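Local coordinates for Di-haem cytochrome c peroxidase family protein (Burkholderia thailandensis E264, PDB 6NX0), which probably acts as a diheme cytochrome c peroxidase, carrying two covalently bound c-type hemes and forming an unusually stable bis-Fe(IV) state, at residues E200-P205 with R247-L252. Sequence-based numbering, arbitrary orientation.
With HEC (heme c), chain B.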
loop_
_atom_site.group_PDB
_atom_site.type_symbol
_atom_site.label_atom_id
_atom_site.label_comp_id
_atom_site.label_asym_id
_atom_site.label_seq_id
_atom_site.Cartn_x
_atom_site.Cartn_y
_atom_site.Cartn_z
ATOM N N GLU A 200 -8.460 -13.005 1.758
ATOM C CA GLU A 200 -9.439 -12.456 0.827
ATOM C C GLU A 200 -8.784 -11.658 -0.297
ATOM O O GLU A 200 -9.305 -11.623 -1.421
ATOM C CB GLU A 200 -10.426 -11.565 1.588
ATOM C CG GLU A 200 -11.458 -10.879 0.712
ATOM C CD GLU A 200 -12.364 -9.891 1.465
ATOM O OE1 GLU A 200 -12.230 -9.752 2.706
ATOM O OE2 GLU A 200 -13.222 -9.266 0.803
ATOM N N GLN A 201 -7.663 -11.005 -0.005
ATOM C CA GLN A 201 -7.019 -10.125 -0.980
ATOM C C GLN A 201 -6.704 -10.850 -2.282
ATOM O O GLN A 201 -6.828 -10.262 -3.361
ATOM C CB GLN A 201 -5.742 -9.546 -0.366
ATOM C CG GLN A 201 -4.981 -8.550 -1.254
ATOM C CD GLN A 201 -4.165 -9.222 -2.325
ATOM O OE1 GLN A 201 -3.718 -10.359 -2.165
ATOM N NE2 GLN A 201 -3.974 -8.524 -3.440
ATOM N N LEU A 202 -6.228 -12.091 -2.211
ATOM C CA LEU A 202 -5.653 -12.618 -3.448
ATOM C C LEU A 202 -6.712 -12.970 -4.482
ATOM O O LEU A 202 -6.360 -13.185 -5.645
ATOM C CB LEU A 202 -4.708 -13.797 -3.183
ATOM C CG LEU A 202 -5.094 -14.962 -2.303
ATOM C CD1 LEU A 202 -6.369 -15.596 -2.739
ATOM C CD2 LEU A 202 -3.940 -15.982 -2.367
ATOM N N ARG A 203 -7.993 -12.938 -4.127
ATOM C CA ARG A 203 -9.027 -13.030 -5.150
ATOM C C ARG A 203 -8.873 -11.940 -6.203
ATOM O O ARG A 203 -9.201 -12.149 -7.374
ATOM C CB ARG A 203 -10.400 -12.928 -4.494
ATOM C CG ARG A 203 -10.668 -14.008 -3.478
ATOM C CD ARG A 203 -12.016 -13.784 -2.801
ATOM N NE ARG A 203 -12.554 -15.020 -2.238
ATOM C CZ ARG A 203 -13.252 -15.914 -2.935
ATOM N NH1 ARG A 203 -13.511 -15.715 -4.224
ATOM N NH2 ARG A 203 -13.685 -17.016 -2.344
ATOM N N GLY A 204 -8.431 -10.758 -5.802
ATOM C CA GLY A 204 -8.256 -9.662 -6.722
ATOM C C GLY A 204 -7.337 -9.988 -7.882
ATOM O O GLY A 204 -7.777 -10.104 -9.029
ATOM N N PRO A 205 -6.033 -10.137 -7.609
ATOM C CA PRO A 205 -5.097 -10.391 -8.718
ATOM C C PRO A 205 -5.383 -11.673 -9.476
ATOM O O PRO A 205 -5.208 -11.705 -10.697
ATOM C CB PRO A 205 -3.731 -10.445 -8.016
ATOM C CG PRO A 205 -4.034 -10.659 -6.564
ATOM C CD PRO A 205 -5.314 -9.920 -6.339
ATOM N N ARG A 247 -13.295 -23.543 -1.941
ATOM C CA ARG A 247 -12.327 -24.115 -1.010
ATOM C C ARG A 247 -10.898 -23.925 -1.529
ATOM O O ARG A 247 -9.984 -23.559 -0.769
ATOM C CB ARG A 247 -12.661 -25.592 -0.802
ATOM C CG ARG A 247 -11.680 -26.391 0.012
ATOM C CD ARG A 247 -11.680 -26.019 1.456
ATOM N NE ARG A 247 -10.823 -26.932 2.209
ATOM C CZ ARG A 247 -10.335 -26.673 3.413
ATOM N NH1 ARG A 247 -10.613 -25.522 4.022
ATOM N NH2 ARG A 247 -9.546 -27.565 4.001
ATOM N N MET A 248 -10.686 -24.152 -2.819
ATOM C CA MET A 248 -9.362 -23.913 -3.390
ATOM C C MET A 248 -8.913 -22.481 -3.134
ATOM O O MET A 248 -7.781 -22.238 -2.701
ATOM C CB MET A 248 -9.362 -24.227 -4.887
ATOM C CG MET A 248 -8.037 -23.904 -5.627
ATOM S SD MET A 248 -6.580 -24.763 -4.982
ATOM C CE MET A 248 -6.677 -26.292 -5.907
ATOM N N VAL A 249 -9.782 -21.510 -3.409
ATOM C CA VAL A 249 -9.388 -20.114 -3.214
ATOM C C VAL A 249 -9.109 -19.844 -1.741
ATOM O O VAL A 249 -8.146 -19.144 -1.388
ATOM C CB VAL A 249 -10.474 -19.166 -3.775
ATOM C CG1 VAL A 249 -10.142 -17.704 -3.447
ATOM C CG2 VAL A 249 -10.618 -19.351 -5.262
ATOM N N ARG A 250 -9.931 -20.400 -0.853
ATOM C CA ARG A 250 -9.736 -20.159 0.565
ATOM C C ARG A 250 -8.402 -20.710 1.042
ATOM O O ARG A 250 -7.712 -20.059 1.822
ATOM C CB ARG A 250 -10.875 -20.758 1.386
ATOM C CG ARG A 250 -12.157 -19.917 1.300
ATOM C CD ARG A 250 -13.144 -20.275 2.399
ATOM N NE ARG A 250 -13.457 -21.699 2.404
ATOM C CZ ARG A 250 -14.413 -22.266 1.673
ATOM N NH1 ARG A 250 -15.170 -21.535 0.867
ATOM N NH2 ARG A 250 -14.606 -23.575 1.747
ATOM N N VAL A 251 -8.014 -21.901 0.591
ATOM C CA VAL A 251 -6.781 -22.460 1.144
ATOM C C VAL A 251 -5.555 -21.828 0.493
ATOM O O VAL A 251 -4.509 -21.724 1.140
ATOM C CB VAL A 251 -6.756 -23.999 1.059
ATOM C CG1 VAL A 251 -7.965 -24.572 1.779
ATOM C CG2 VAL A 251 -6.655 -24.484 -0.361
ATOM N N LEU A 252 -5.657 -21.360 -0.758
ATOM C CA LEU A 252 -4.606 -20.507 -1.323
ATOM C C LEU A 252 -4.390 -19.292 -0.440
ATOM O O LEU A 252 -3.254 -18.915 -0.136
ATOM C CB LEU A 252 -4.978 -20.064 -2.740
ATOM C CG LEU A 252 -4.907 -21.104 -3.867
ATOM C CD1 LEU A 252 -5.456 -20.551 -5.192
ATOM C CD2 LEU A 252 -3.490 -21.585 -4.023
HETATM FE FE HEC B . -0.608 -7.729 -5.662
HETATM C CHA HEC B . -1.881 -5.093 -3.808
HETATM C CHB HEC B . -0.627 -9.676 -2.880
HETATM C CHC HEC B . -0.297 -10.548 -7.606
HETATM C CHD HEC B . -0.741 -5.821 -8.527
HETATM N NA HEC B . -1.065 -7.406 -3.709
HETATM C C1A HEC B . -1.603 -6.264 -3.152
HETATM C C2A HEC B . -1.769 -6.479 -1.741
HETATM C C3A HEC B . -1.317 -7.712 -1.472
HETATM C C4A HEC B . -0.958 -8.351 -2.712
HETATM C CMA HEC B . -1.372 -8.435 -0.131
HETATM C CAA HEC B . -2.364 -5.459 -0.753
HETATM C CBA HEC B . -1.255 -4.675 -0.075
HETATM C CGA HEC B . -1.760 -3.549 0.789
HETATM O O1A HEC B . -0.894 -2.976 1.512
HETATM O O2A HEC B . -2.956 -3.146 0.648
HETATM N NB HEC B . -0.509 -9.729 -5.336
HETATM C C1B HEC B . -0.559 -10.329 -4.085
HETATM C C2B HEC B . -0.467 -11.752 -4.272
HETATM C C3B HEC B . -0.480 -12.013 -5.583
HETATM C C4B HEC B . -0.467 -10.742 -6.268
HETATM C CMB HEC B . -0.445 -12.764 -3.122
HETATM C CAB HEC B . -0.375 -13.373 -6.302
HETATM C CBB HEC B . -1.657 -14.199 -6.034
HETATM N NC HEC B . -0.513 -8.102 -7.662
HETATM C C1C HEC B . -0.332 -9.348 -8.247
HETATM C C2C HEC B . 0.002 -9.116 -9.634
HETATM C C3C HEC B . -0.079 -7.811 -9.909
HETATM C C4C HEC B . -0.440 -7.151 -8.671
HETATM C CMC HEC B . 0.493 -10.216 -10.590
HETATM C CAC HEC B . 0.507 -7.082 -11.131
HETATM C CBC HEC B . -0.270 -7.407 -12.413
HETATM N ND HEC B . -1.147 -5.815 -6.066
HETATM C C1D HEC B . -1.097 -5.223 -7.344
HETATM C C2D HEC B . -1.642 -3.894 -7.243
HETATM C C3D HEC B . -2.050 -3.697 -5.827
HETATM C C4D HEC B . -1.712 -4.917 -5.147
HETATM C CMD HEC B . -1.875 -2.942 -8.400
HETATM C CAD HEC B . -2.730 -2.457 -5.220
HETATM C CBD HEC B . -4.158 -2.462 -5.715
HETATM C CGD HEC B . -5.073 -1.544 -4.923
HETATM O O1D HEC B . -4.583 -0.875 -3.987
HETATM O O2D HEC B . -6.266 -1.465 -5.331
HETATM O O HOH W 1 -2.767 -7.945 -5.949
#
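L202 and R203 pack against V249 and L252 in a small, largely apolar contact that backs the distal side of a heme c with helix 245-260; it buries 207 Å² over both sides. The closest approach is an alkyl group over a guanidinium: V249 CG1 lies 3.6 Å from R203 CZ, over the centre of one face of the group. R203 gets there with CG anti to its carbonyl carbon (chi1 -60°) and an extended chain that crosses V249 at about a right angle; chi4 (-84°) turns the guanidinium face-on to the valine. CG1 also meets the arginine's CG. The guanidinium is held in place by a salt bridge from NH2 to E246, the residue just before 247-252, which probably offsets the like charge of nearby R250. L202 splits its two methyls: CD2 reaches L252 O at 3.7 Å and also packs on L252 CB, while CD1 lies nearest V249 O (4.2 Å), with V249 CG1 slightly farther away. On the other side of the turn, Q201 and P205 face the heme. Q201 bends at chi2 (-78°), bringing NE2 to 3.1 Å from heme C4A and into a weak hydrogen bond with the iron-bound water, and P205 CB sits 3.5 Å from heme CHC. Helix 245-260 thus forms a second layer behind the pocket, with V249 and L252 also touching helix 217-225 and L252 reaching helix 228-237.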